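Local coordinates for B-agarase (Agarivorans gilvus, PDB 5Z6P), which breaks down agar as a glycoside hydrolase of family 50, probably by cleaving beta-galactosidic linkages in the polysaccharide, at residues F40-S45 with E49-S54; F97-R102 with T109-N114; I113-F116 with M122-R125; Q134-V139 with N205-S210. All coordinates share one frame; numbering follows the deposited sequence.

How the contacts relate
All four contacts lie within the agarase CBM-like domain, whose strands appear to pack in a beta-sandwich manner, and contacts 1, 2, 3 and 4 open in that order along the chain. Contacts 2 and 4 are the nearest pair, their centres about 9 Å apart, joined through strand 95-103, which pairs with both strands of contact 4. Contacts 2 and 3, with centres about 11 Å apart, share Ile113 and Asn114 on strand 109-117. Val139 of contact 4 packs on the hairpin of contact 3. Contact 1 lies about 17 Å from contact 4, centre to centre, yet its three phenylalanines touch Phe206, so the aromatic cluster of contact 1 packs directly on strand 199-210.

Contact 1: residues F40-S45 with E49-S54; sequences FDFSQS and EEFSFS
Phe40 and Phe42, two residues apart on the loop after strand 36-38, close on Phe51 at the start of strand 51-54 and make a cluster of three rings. The tight part is the pair Phe40–Phe51. It is a T-shaped stack in which the edge of Phe51 is turned to one face of Phe40, with planes 64° apart and centroids 4.9 Å apart. The touching edge of Phe51 is its CE1–CZ bond; CE1 comes to 3.5 Å from Phe40 CE2, above the rim of that ring instead of its centre. Phe40 gets there because its CG sits beside the backbone N and opposite the carbonyl carbon (chi1 -55°). Phe42, the buried member, presents its own edge to Phe51 in a more offset edge-to-face pair, its CZ 3.9 Å from Phe51 CZ. Phe206 of strand 199-210 packs against all three rings, and Ile81 of strand 76-81 and Leu65 of strand 64-69 add further apolar cover.

The other side is looser and polar. Glu50 folds its bent side chain beside Phe40, bringing CD to 3.7 Å from Phe40 CE1 and placing OE2 in the ring plane at the edge. Further out, on the exposed part of the loop, Asp41 OD1 accepts a hydrogen bond from Ser43 N at 3.0 Å, an Asx turn that spans Phe42 in the backbone. No hydrogen bond crosses between the two segments. Cohesion therefore comes from burial and ring edges meeting ring faces, perhaps helped by attraction between the Glu50 carboxylate and the slightly positive C-H rim of Phe40.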
loop_
_atom_site.group_PDB
_atom_site.type_symbol
_atom_site.label_atom_id
_atom_site.label_comp_id
_atom_site.label_asym_id
_atom_site.label_seq_id
_atom_site.Cartn_x
_atom_site.Cartn_y
_atom_site.Cartn_z
ATOM N N PHE A 40 16.195 21.484 23.789
ATOM C CA PHE A 40 16.848 20.791 24.892
ATOM C C PHE A 40 18.281 21.238 25.083
ATOM O O PHE A 40 18.787 22.083 24.351
ATOM C CB PHE A 40 16.820 19.276 24.667
ATOM C CG PHE A 40 15.449 18.734 24.439
ATOM C CD1 PHE A 40 14.456 18.924 25.383
ATOM C CD2 PHE A 40 15.150 18.032 23.293
ATOM C CE1 PHE A 40 13.189 18.438 25.182
ATOM C CE2 PHE A 40 13.882 17.545 23.080
ATOM C CZ PHE A 40 12.897 17.749 24.029
ATOM N N ASP A 41 18.930 20.662 26.085
ATOM C CA ASP A 41 20.350 20.880 26.305
ATOM C C ASP A 41 21.044 19.537 26.424
ATOM O O ASP A 41 20.900 18.849 27.429
ATOM C CB ASP A 41 20.589 21.717 27.559
ATOM C CG ASP A 41 22.049 22.053 27.764
ATOM O OD1 ASP A 41 22.841 21.860 26.818
ATOM O OD2 ASP A 41 22.399 22.529 28.862
ATOM N N PHE A 42 21.785 19.161 25.389
ATOM C CA PHE A 42 22.473 17.883 25.385
ATOM C C PHE A 42 23.899 18.041 25.921
ATOM O O PHE A 42 24.716 17.132 25.806
ATOM C CB PHE A 42 22.495 17.274 23.979
ATOM C CG PHE A 42 21.218 16.573 23.584
ATOM C CD1 PHE A 42 20.075 16.682 24.348
ATOM C CD2 PHE A 42 21.178 15.790 22.444
ATOM C CE1 PHE A 42 18.920 16.034 23.982
ATOM C CE2 PHE A 42 20.028 15.139 22.069
ATOM C CZ PHE A 42 18.895 15.257 22.840
ATOM N N SER A 43 24.185 19.198 26.510
ATOM C CA SER A 43 25.493 19.460 27.109
ATOM C C SER A 43 25.660 18.718 28.416
ATOM O O SER A 43 26.777 18.471 28.853
ATOM C CB SER A 43 25.702 20.954 27.364
ATOM O OG SER A 43 25.700 21.694 26.160
ATOM N N GLN A 44 24.546 18.367 29.041
ATOM C CA GLN A 44 24.580 17.827 30.392
ATOM C C GLN A 44 24.960 16.360 30.413
ATOM O O GLN A 44 25.010 15.697 29.380
ATOM C CB GLN A 44 23.226 18.015 31.078
ATOM C CG GLN A 44 22.593 19.384 30.862
ATOM C CD GLN A 44 23.279 20.503 31.631
ATOM O OE1 GLN A 44 24.310 20.304 32.271
ATOM N NE2 GLN A 44 22.696 21.691 31.572
ATOM N N SER A 45 25.214 15.856 31.613
ATOM C CA SER A 45 25.607 14.470 31.793
ATOM C C SER A 45 24.477 13.522 31.437
ATOM O O SER A 45 24.704 12.363 31.083
ATOM C CB SER A 45 26.053 14.225 33.238
ATOM O OG SER A 45 24.984 14.438 34.146
ATOM N N GLU A 49 14.384 15.163 31.161
ATOM C CA GLU A 49 13.319 14.313 31.668
ATOM C C GLU A 49 12.281 13.948 30.587
ATOM O O GLU A 49 11.578 12.940 30.709
ATOM C CB GLU A 49 12.644 14.995 32.865
ATOM C CG GLU A 49 12.320 14.056 34.043
ATOM C CD GLU A 49 13.560 13.550 34.810
ATOM O OE1 GLU A 49 14.155 14.310 35.591
ATOM O OE2 GLU A 49 13.943 12.388 34.627
ATOM N N GLU A 50 12.216 14.733 29.513
ATOM C CA GLU A 50 11.214 14.504 28.477
ATOM C C GLU A 50 11.407 13.193 27.723
ATOM O O GLU A 50 10.483 12.719 27.080
ATOM C CB GLU A 50 11.195 15.659 27.465
ATOM C CG GLU A 50 10.627 16.972 27.979
ATOM C CD GLU A 50 11.698 17.901 28.513
ATOM O OE1 GLU A 50 12.826 17.431 28.789
ATOM O OE2 GLU A 50 11.410 19.104 28.661
ATOM N N PHE A 51 12.592 12.602 27.796
ATOM C CA PHE A 51 12.906 11.439 26.961
ATOM C C PHE A 51 12.671 10.077 27.603
ATOM O O PHE A 51 13.155 9.814 28.687
ATOM C CB PHE A 51 14.361 11.499 26.513
ATOM C CG PHE A 51 14.621 12.488 25.417
ATOM C CD1 PHE A 51 14.850 13.815 25.706
ATOM C CD2 PHE A 51 14.656 12.078 24.099
ATOM C CE1 PHE A 51 15.086 14.708 24.704
ATOM C CE2 PHE A 51 14.895 12.977 23.098
ATOM C CZ PHE A 51 15.112 14.288 23.396
ATOM N N SER A 52 11.942 9.213 26.911
ATOM C CA SER A 52 11.861 7.806 27.277
ATOM C C SER A 52 11.940 6.933 26.031
ATOM O O SER A 52 11.846 7.428 24.908
ATOM C CB SER A 52 10.582 7.501 28.063
ATOM O OG SER A 52 9.437 8.030 27.432
ATOM N N PHE A 53 12.104 5.633 26.240
ATOM C CA PHE A 53 12.441 4.715 25.163
ATOM C C PHE A 53 11.720 3.392 25.313
ATOM O O PHE A 53 11.369 2.996 26.413
ATOM C CB PHE A 53 13.957 4.479 25.122
ATOM C CG PHE A 53 14.760 5.749 24.961
ATOM C CD1 PHE A 53 15.120 6.508 26.060
ATOM C CD2 PHE A 53 15.126 6.190 23.707
ATOM C CE1 PHE A 53 15.835 7.673 25.900
ATOM C CE2 PHE A 53 15.849 7.351 23.545
ATOM C CZ PHE A 53 16.198 8.097 24.640
ATOM N N SER A 54 11.489 2.736 24.187
ATOM C CA SER A 54 10.958 1.387 24.158
ATOM C C SER A 54 11.630 0.582 23.048
ATOM O O SER A 54 11.486 0.901 21.860
ATOM C CB SER A 54 9.450 1.404 23.955
ATOM O OG SER A 54 8.998 0.131 23.548
#

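Contact 2: residues F97-R102 with T109-N114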
loop_
_atom_site.group_PDB
_atom_site.type_symbol
_atom_site.label_atom_id
_atom_site.label_comp_id
_atom_site.label_asym_id
_atom_site.label_seq_id
_atom_site.Cartn_x
_atom_site.Cartn_y
_atom_site.Cartn_z
ATOM N N PHE A 97 9.182 21.505 13.587
ATOM C CA PHE A 97 9.936 20.734 14.555
ATOM C C PHE A 97 11.095 20.098 13.782
ATOM O O PHE A 97 10.892 19.513 12.725
ATOM C CB PHE A 97 9.058 19.683 15.238
ATOM C CG PHE A 97 9.831 18.689 16.047
ATOM C CD1 PHE A 97 10.323 19.025 17.293
ATOM C CD2 PHE A 97 10.080 17.420 15.552
ATOM C CE1 PHE A 97 11.049 18.107 18.039
ATOM C CE2 PHE A 97 10.808 16.498 16.293
ATOM C CZ PHE A 97 11.291 16.843 17.534
ATOM N N ALA A 98 12.313 20.244 14.287
ATOM C CA ALA A 98 13.484 19.816 13.542
ATOM C C ALA A 98 14.529 19.140 14.427
ATOM O O ALA A 98 14.561 19.334 15.637
ATOM C CB ALA A 98 14.098 20.992 12.829
ATOM N N PHE A 99 15.370 18.330 13.802
ATOM C CA PHE A 99 16.520 17.742 14.474
ATOM C C PHE A 99 17.506 17.256 13.428
ATOM O O PHE A 99 17.166 17.112 12.257
ATOM C CB PHE A 99 16.103 16.587 15.392
ATOM C CG PHE A 99 15.393 15.467 14.685
ATOM C CD1 PHE A 99 14.016 15.485 14.542
ATOM C CD2 PHE A 99 16.099 14.393 14.173
ATOM C CE1 PHE A 99 13.360 14.460 13.898
ATOM C CE2 PHE A 99 15.445 13.364 13.535
ATOM C CZ PHE A 99 14.077 13.409 13.388
ATOM N N ASP A 100 18.730 17.000 13.849
ATOM C CA ASP A 100 19.725 16.473 12.931
ATOM C C ASP A 100 19.916 15.006 13.223
ATOM O O ASP A 100 19.747 14.590 14.359
ATOM C CB ASP A 100 21.043 17.234 13.056
ATOM C CG ASP A 100 20.925 18.675 12.603
ATOM O OD1 ASP A 100 19.944 19.002 11.902
ATOM O OD2 ASP A 100 21.812 19.477 12.946
ATOM N N ALA A 101 20.264 14.230 12.203
ATOM C CA ALA A 101 20.456 12.801 12.375
ATOM C C ALA A 101 21.522 12.234 11.442
ATOM O O ALA A 101 21.610 12.633 10.286
ATOM C CB ALA A 101 19.144 12.076 12.160
ATOM N N ARG A 102 22.316 11.303 11.971
ATOM C CA ARG A 102 23.231 10.470 11.196
ATOM C C ARG A 102 22.911 9.009 11.441
ATOM O O ARG A 102 22.588 8.644 12.551
ATOM C CB ARG A 102 24.684 10.716 11.589
ATOM C CG ARG A 102 25.243 12.023 11.161
ATOM C CD ARG A 102 26.737 11.890 10.981
ATOM N NE ARG A 102 27.457 11.989 12.241
ATOM C CZ ARG A 102 28.495 11.230 12.575
ATOM N NH1 ARG A 102 28.932 10.286 11.757
ATOM N NH2 ARG A 102 29.089 11.414 13.737
ATOM N N THR A 109 17.780 4.266 7.528
ATOM C CA THR A 109 16.683 4.106 8.466
ATOM C C THR A 109 15.484 4.897 7.996
ATOM O O THR A 109 15.594 6.098 7.694
ATOM C CB THR A 109 17.058 4.603 9.880
ATOM O OG1 THR A 109 18.184 3.874 10.364
ATOM C CG2 THR A 109 15.892 4.434 10.830
ATOM N N GLN A 110 14.336 4.237 7.935
ATOM C CA GLN A 110 13.096 4.959 7.788
ATOM C C GLN A 110 12.521 5.221 9.175
ATOM O O GLN A 110 12.171 4.296 9.908
ATOM C CB GLN A 110 12.102 4.194 6.920
ATOM C CG GLN A 110 10.739 4.884 6.788
ATOM C CD GLN A 110 9.777 4.096 5.927
ATOM O OE1 GLN A 110 10.085 2.996 5.490
ATOM N NE2 GLN A 110 8.603 4.658 5.683
ATOM N N MET A 111 12.441 6.491 9.525
ATOM C CA MET A 111 11.943 6.904 10.814
ATOM C C MET A 111 10.653 7.719 10.703
ATOM O O MET A 111 10.590 8.683 9.961
ATOM C CB MET A 111 13.009 7.715 11.539
ATOM C CG MET A 111 12.546 8.286 12.825
ATOM S SD MET A 111 13.807 9.314 13.581
ATOM C CE MET A 111 12.792 10.549 14.250
ATOM N N PHE A 112 9.630 7.319 11.453
ATOM C CA PHE A 112 8.403 8.084 11.549
ATOM C C PHE A 112 8.461 9.059 12.719
ATOM O O PHE A 112 8.917 8.716 13.806
ATOM C CB PHE A 112 7.195 7.155 11.698
ATOM C CG PHE A 112 6.794 6.487 10.423
ATOM C CD1 PHE A 112 7.529 5.436 9.920
ATOM C CD2 PHE A 112 5.677 6.907 9.726
ATOM C CE1 PHE A 112 7.165 4.820 8.742
ATOM C CE2 PHE A 112 5.316 6.299 8.561
ATOM C CZ PHE A 112 6.070 5.252 8.066
ATOM N N ILE A 113 8.010 10.277 12.478
ATOM C CA ILE A 113 7.861 11.271 13.529
ATOM C C ILE A 113 6.381 11.500 13.706
ATOM O O ILE A 113 5.724 12.080 12.836
ATOM C CB ILE A 113 8.553 12.620 13.201
ATOM C CG1 ILE A 113 10.047 12.429 12.917
ATOM C CG2 ILE A 113 8.343 13.615 14.324
ATOM C CD1 ILE A 113 10.421 12.521 11.439
ATOM N N ASN A 114 5.857 11.022 14.826
ATOM C CA ASN A 114 4.449 11.157 15.129
ATOM C C ASN A 114 4.286 12.185 16.225
ATOM O O ASN A 114 4.822 12.037 17.315
ATOM C CB ASN A 114 3.851 9.809 15.535
ATOM C CG ASN A 114 4.102 8.733 14.503
ATOM O OD1 ASN A 114 4.081 8.990 13.307
ATOM N ND2 ASN A 114 4.349 7.523 14.960
#
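Apolar contact between side chains does nearly all the joining here: Phe97 and Phe99 of strand 95-103 face Met111 and Ile113 of strand 109-117, and no hydrogen bond passes between the segments. Phe99 CZ meets the Met111 methyl CE at 3.3 Å, a tight approach oblique to the ring. At the Phe99 edge lies Ile113, whose CG1 is near the ring plane, 4.0 Å from Phe99 CE1. The other branch of the same isoleucine, CG2, reaches Phe97 CE2 more loosely at 4.3 Å. With CG between the backbone N and the carbonyl carbon (chi1 59°), the Phe99 ring points across to the other strand.

The two strands run close to antiparallel, at 155°, but their axes stay 10.6 Å apart. This spacing is consistent with facing layers of a beta sandwich, as in many carbohydrate-binding modules, with Met111 and Ile113 meeting Phe99 from the opposite direction in the buried interior.

A sulfur-aromatic interaction adds to the packing. Met111 extends straight from its backbone and bends only at its last torsion, leaving SD 5.2 Å from the centroid of the Phe99 ring, to which it is oblique. The Phe99 ring also meets that of Phe206, from strand 199-210.

Contact 3: residues I113-F116 with M122-R125; sequences INIF and MHSR
Different first torsions turn Phe116 and Met122 together across a non-hydrogen-bonded pair: Phe116 CG stands beside its backbone N (chi1 -59°), tipping the ring toward Met122, whose CG is turned opposite its own N (chi1 168°). Met122 CG thereby settles over one face of the ring, toward the rim, in a CH-pi contact 3.8 Å from Phe116 CE2. A bend at the last torsion keeps SD close as well, 4.6 Å from the Phe116 centroid, an oblique Met-aromatic contact. On the same face of the sheet Ser124 OG probably donates a hydrogen bond to Asn114 OD1, but the modelled 2.4 Å is doubtfully short.

Ile113, Ile115, His123 and Arg125 occupy the other face, where Val139 packs against all four. Arg125 NE donates to His123 NE2 at 2.9 Å, and His123 ND1 is bonded to the carbonyl O of Ala177, which is consistent with a hydrogen on ND1. The far end of Arg125 bonds to the backbone O of Cys151, which is disulfide-bonded to Cys162, and to Ala171 O.

The backbones form four bonds, among them Ile115 N to His123 O at 2.8 Å and His123 N to Ile115 O at 2.7 Å. Hydrogen-bonded pairs (Ile113–Arg125, Ile115–His123) alternate with non-hydrogen-bonded ones (Asn114–Ser124, Phe116–Met122), the ladder of an antiparallel beta hairpin, here within the CBM-like domain.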
loop_
_atom_site.group_PDB
_atom_site.type_symbol
_atom_site.label_atom_id
_atom_site.label_comp_id
_atom_site.label_asym_id
_atom_site.label_seq_id
_atom_site.Cartn_x
_atom_site.Cartn_y
_atom_site.Cartn_z
ATOM N N ILE A 113 8.010 10.277 12.478
ATOM C CA ILE A 113 7.861 11.271 13.529
ATOM C C ILE A 113 6.381 11.500 13.706
ATOM O O ILE A 113 5.724 12.080 12.836
ATOM C CB ILE A 113 8.553 12.620 13.201
ATOM C CG1 ILE A 113 10.047 12.429 12.917
ATOM C CG2 ILE A 113 8.343 13.615 14.324
ATOM C CD1 ILE A 113 10.421 12.521 11.439
ATOM N N ASN A 114 5.857 11.022 14.826
ATOM C CA ASN A 114 4.449 11.157 15.129
ATOM C C ASN A 114 4.286 12.185 16.225
ATOM O O ASN A 114 4.822 12.037 17.315
ATOM C CB ASN A 114 3.851 9.809 15.535
ATOM C CG ASN A 114 4.102 8.733 14.503
ATOM O OD1 ASN A 114 4.081 8.990 13.307
ATOM N ND2 ASN A 114 4.349 7.523 14.960
ATOM N N ILE A 115 3.555 13.244 15.922
ATOM C CA ILE A 115 3.341 14.320 16.872
ATOM C C ILE A 115 1.874 14.359 17.303
ATOM O O ILE A 115 0.974 14.448 16.469
ATOM C CB ILE A 115 3.774 15.643 16.263
ATOM C CG1 ILE A 115 5.199 15.486 15.724
ATOM C CG2 ILE A 115 3.672 16.747 17.276
ATOM C CD1 ILE A 115 5.716 16.648 14.965
ATOM N N PHE A 116 1.645 14.262 18.611
ATOM C CA PHE A 116 0.304 14.124 19.174
ATOM C C PHE A 116 -0.114 15.380 19.919
ATOM O O PHE A 116 0.689 15.965 20.633
ATOM C CB PHE A 116 0.244 12.930 20.138
ATOM C CG PHE A 116 0.600 11.611 19.514
ATOM C CD1 PHE A 116 1.922 11.227 19.380
ATOM C CD2 PHE A 116 -0.388 10.749 19.081
ATOM C CE1 PHE A 116 2.258 10.015 18.812
ATOM C CE2 PHE A 116 -0.058 9.529 18.509
ATOM C CZ PHE A 116 1.267 9.165 18.379
ATOM N N MET A 122 -3.156 13.097 15.594
ATOM C CA MET A 122 -1.757 12.809 15.357
ATOM C C MET A 122 -1.287 13.320 14.020
ATOM O O MET A 122 -1.854 13.002 12.990
ATOM C CB MET A 122 -1.519 11.306 15.438
ATOM C CG MET A 122 -0.172 10.855 14.927
ATOM S SD MET A 122 -0.137 9.078 14.710
ATOM C CE MET A 122 -1.108 8.851 13.221
ATOM N N HIS A 123 -0.237 14.119 14.042
ATOM C CA HIS A 123 0.428 14.497 12.820
ATOM C C HIS A 123 1.590 13.532 12.574
ATOM O O HIS A 123 2.574 13.540 13.305
ATOM C CB HIS A 123 0.910 15.935 12.922
ATOM C CG HIS A 123 1.676 16.401 11.729
ATOM N ND1 HIS A 123 1.073 16.995 10.647
ATOM C CD2 HIS A 123 2.998 16.356 11.448
ATOM C CE1 HIS A 123 1.991 17.305 9.750
ATOM N NE2 HIS A 123 3.167 16.924 10.211
ATOM N N SER A 124 1.487 12.697 11.548
ATOM C CA SER A 124 2.537 11.710 11.301
ATOM C C SER A 124 3.264 11.898 9.967
ATOM O O SER A 124 2.650 11.845 8.902
ATOM C CB SER A 124 1.949 10.301 11.364
ATOM O OG SER A 124 2.967 9.339 11.259
ATOM N N ARG A 125 4.577 12.115 10.045
ATOM C CA ARG A 125 5.446 12.172 8.877
ATOM C C ARG A 125 6.566 11.130 8.971
ATOM O O ARG A 125 6.776 10.545 10.029
ATOM C CB ARG A 125 6.066 13.555 8.734
ATOM C CG ARG A 125 5.069 14.689 8.671
ATOM C CD ARG A 125 5.632 15.808 7.834
ATOM N NE ARG A 125 4.779 16.993 7.828
ATOM C CZ ARG A 125 4.657 17.814 6.787
ATOM N NH1 ARG A 125 5.331 17.569 5.675
ATOM N NH2 ARG A 125 3.865 18.872 6.864
#

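Contact 4: residues Q134-V139 with N205-S210; sequences QQSFMV and NFRLQS
Ser136 and Met138 of strand 135-140 meet Arg207 and Gln209 of strand 199-210 across strand 95-103, the strand that pairs antiparallel with both in the probable beta sandwich of the CBM-like domain. Side chains must bridge the distance, since the axes of the two short strand segments come no nearer than 8.6 Å and run at 65° to each other. Arg207 reaches across toward Ser136. Its CG lies between the backbone N and the carbonyl carbon (chi1 66°), and from there the chain runs extended to NE, laying the guanidinium beside the serine.

Arg207 NH2 donates to Ser136 OG over 3.2 Å, a bent bond (145°) with the hydroxyl tilted somewhat out of the guanidinium plane. Two partners from its own strand lie in that plane: Arg207 NH1 donates to Asn205 O at 2.9 Å, and NE gives a straighter bond to Gln209 OE1 at 2.8 Å, coming from above the carbonyl plane of the amide. Asp100, on the intervening strand, ties the group together, since its OD1 forms a salt bridge with Arg207 NH1 and is hydrogen-bonded to Ser136 OG. With all three guanidinium nitrogens engaged, rotation of the flat group is probably restricted.

With OE1 of Gln209 committed to Arg207, its NE2 comes to lie beside Met138 SD, 3.7 Å away. The two side chains cross at about a right angle. Bends at chi2 and chi3 turn the methyl of Met138 past the amide, CE lying 4.0 Å from Gln209 CG and 4.3 Å from the backbone O of Ser210.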
loop_
_atom_site.group_PDB
_atom_site.type_symbol
_atom_site.label_atom_id
_atom_site.label_comp_id
_atom_site.label_asym_id
_atom_site.label_seq_id
_atom_site.Cartn_x
_atom_site.Cartn_y
_atom_site.Cartn_z
ATOM N N GLN A 134 25.845 14.228 7.935
ATOM C CA GLN A 134 24.717 14.638 8.741
ATOM C C GLN A 134 23.635 15.282 7.858
ATOM O O GLN A 134 23.931 16.063 6.964
ATOM C CB GLN A 134 25.198 15.596 9.835
ATOM C CG GLN A 134 24.261 15.804 11.004
ATOM C CD GLN A 134 24.948 16.506 12.186
ATOM O OE1 GLN A 134 26.005 16.080 12.654
ATOM N NE2 GLN A 134 24.347 17.593 12.659
ATOM N N GLN A 135 22.390 14.880 8.092
ATOM C CA GLN A 135 21.195 15.530 7.546
ATOM C C GLN A 135 20.454 16.399 8.550
ATOM O O GLN A 135 20.352 16.009 9.692
ATOM C CB GLN A 135 20.198 14.476 7.078
ATOM C CG GLN A 135 20.324 13.683 5.736
ATOM C CD GLN A 135 20.964 12.310 5.895
ATOM O OE1 GLN A 135 22.124 12.175 5.554
ATOM N NE2 GLN A 135 20.342 11.438 6.701
ATOM N N SER A 136 19.840 17.489 8.104
ATOM C CA SER A 136 18.839 18.189 8.917
ATOM C C SER A 136 17.441 17.798 8.469
ATOM O O SER A 136 17.177 17.761 7.280
ATOM C CB SER A 136 18.984 19.711 8.835
ATOM O OG SER A 136 19.984 20.173 9.720
ATOM N N PHE A 137 16.550 17.510 9.414
ATOM C CA PHE A 137 15.194 17.091 9.086
ATOM C C PHE A 137 14.174 18.055 9.667
ATOM O O PHE A 137 14.319 18.511 10.784
ATOM C CB PHE A 137 14.929 15.667 9.583
ATOM C CG PHE A 137 15.803 14.637 8.934
ATOM C CD1 PHE A 137 15.464 14.105 7.711
ATOM C CD2 PHE A 137 16.982 14.230 9.531
ATOM C CE1 PHE A 137 16.266 13.183 7.100
ATOM C CE2 PHE A 137 17.776 13.302 8.936
ATOM C CZ PHE A 137 17.421 12.775 7.709
ATOM N N MET A 138 13.148 18.373 8.884
ATOM C CA MET A 138 12.137 19.349 9.272
ATOM C C MET A 138 10.741 18.762 9.145
ATOM O O MET A 138 10.392 18.202 8.107
ATOM C CB MET A 138 12.234 20.601 8.408
ATOM C CG MET A 138 13.616 21.225 8.323
ATOM S SD MET A 138 13.774 22.652 9.409
ATOM C CE MET A 138 12.885 23.926 8.504
ATOM N N VAL A 139 9.950 18.883 10.200
ATOM C CA VAL A 139 8.556 18.481 10.155
ATOM C C VAL A 139 7.691 19.732 10.315
ATOM O O VAL A 139 7.605 20.293 11.405
ATOM C CB VAL A 139 8.220 17.465 11.249
ATOM C CG1 VAL A 139 6.792 16.983 11.098
ATOM C CG2 VAL A 139 9.183 16.299 11.192
ATOM N N ASN A 205 20.520 18.349 18.239
ATOM C CA ASN A 205 20.064 19.619 17.725
ATOM C C ASN A 205 18.564 19.715 17.490
ATOM O O ASN A 205 18.107 20.366 16.557
ATOM C CB ASN A 205 20.842 19.867 16.453
ATOM C CG ASN A 205 22.354 20.024 16.675
ATOM O OD1 ASN A 205 22.915 20.938 16.059
ATOM N ND2 ASN A 205 22.909 19.424 17.751
ATOM N N PHE A 206 17.817 19.138 18.419
ATOM C CA PHE A 206 16.380 19.333 18.487
ATOM C C PHE A 206 16.090 20.807 18.700
ATOM O O PHE A 206 16.707 21.456 19.538
ATOM C CB PHE A 206 15.731 18.493 19.609
ATOM C CG PHE A 206 15.766 17.013 19.364
ATOM C CD1 PHE A 206 16.854 16.268 19.770
ATOM C CD2 PHE A 206 14.724 16.373 18.719
ATOM C CE1 PHE A 206 16.907 14.921 19.550
ATOM C CE2 PHE A 206 14.780 15.011 18.490
ATOM C CZ PHE A 206 15.873 14.291 18.914
ATOM N N ARG A 207 15.128 21.314 17.934
ATOM C CA ARG A 207 14.854 22.734 17.849
ATOM C C ARG A 207 13.515 22.996 17.194
ATOM O O ARG A 207 12.957 22.122 16.533
ATOM C CB ARG A 207 15.946 23.428 17.046
ATOM C CG ARG A 207 15.986 23.004 15.588
ATOM C CD ARG A 207 17.352 23.220 15.000
ATOM N NE ARG A 207 17.408 22.967 13.570
ATOM C CZ ARG A 207 17.958 21.891 13.016
ATOM N NH1 ARG A 207 18.495 20.958 13.772
ATOM N NH2 ARG A 207 17.974 21.751 11.701
ATOM N N LEU A 208 13.012 24.212 17.388
ATOM C CA LEU A 208 11.932 24.743 16.578
ATOM C C LEU A 208 12.571 25.675 15.561
ATOM O O LEU A 208 13.439 26.478 15.906
ATOM C CB LEU A 208 10.896 25.468 17.436
ATOM C CG LEU A 208 10.134 24.536 18.381
ATOM C CD1 LEU A 208 9.282 25.313 19.346
ATOM C CD2 LEU A 208 9.273 23.567 17.598
ATOM N N GLN A 209 12.170 25.542 14.304
ATOM C CA GLN A 209 12.788 26.308 13.240
ATOM C C GLN A 209 11.750 26.968 12.353
ATOM O O GLN A 209 10.828 26.318 11.875
ATOM C CB GLN A 209 13.702 25.415 12.404
ATOM C CG GLN A 209 14.492 26.164 11.358
ATOM C CD GLN A 209 15.844 25.536 11.101
ATOM O OE1 GLN A 209 16.571 25.189 12.035
ATOM N NE2 GLN A 209 16.196 25.396 9.832
ATOM N N SER A 210 11.920 28.267 12.145
ATOM C CA SER A 210 11.055 29.034 11.265
ATOM C C SER A 210 11.107 28.495 9.841
ATOM O O SER A 210 12.168 28.120 9.334
ATOM C CB SER A 210 11.454 30.507 11.276
ATOM O OG SER A 210 12.608 30.720 10.480
#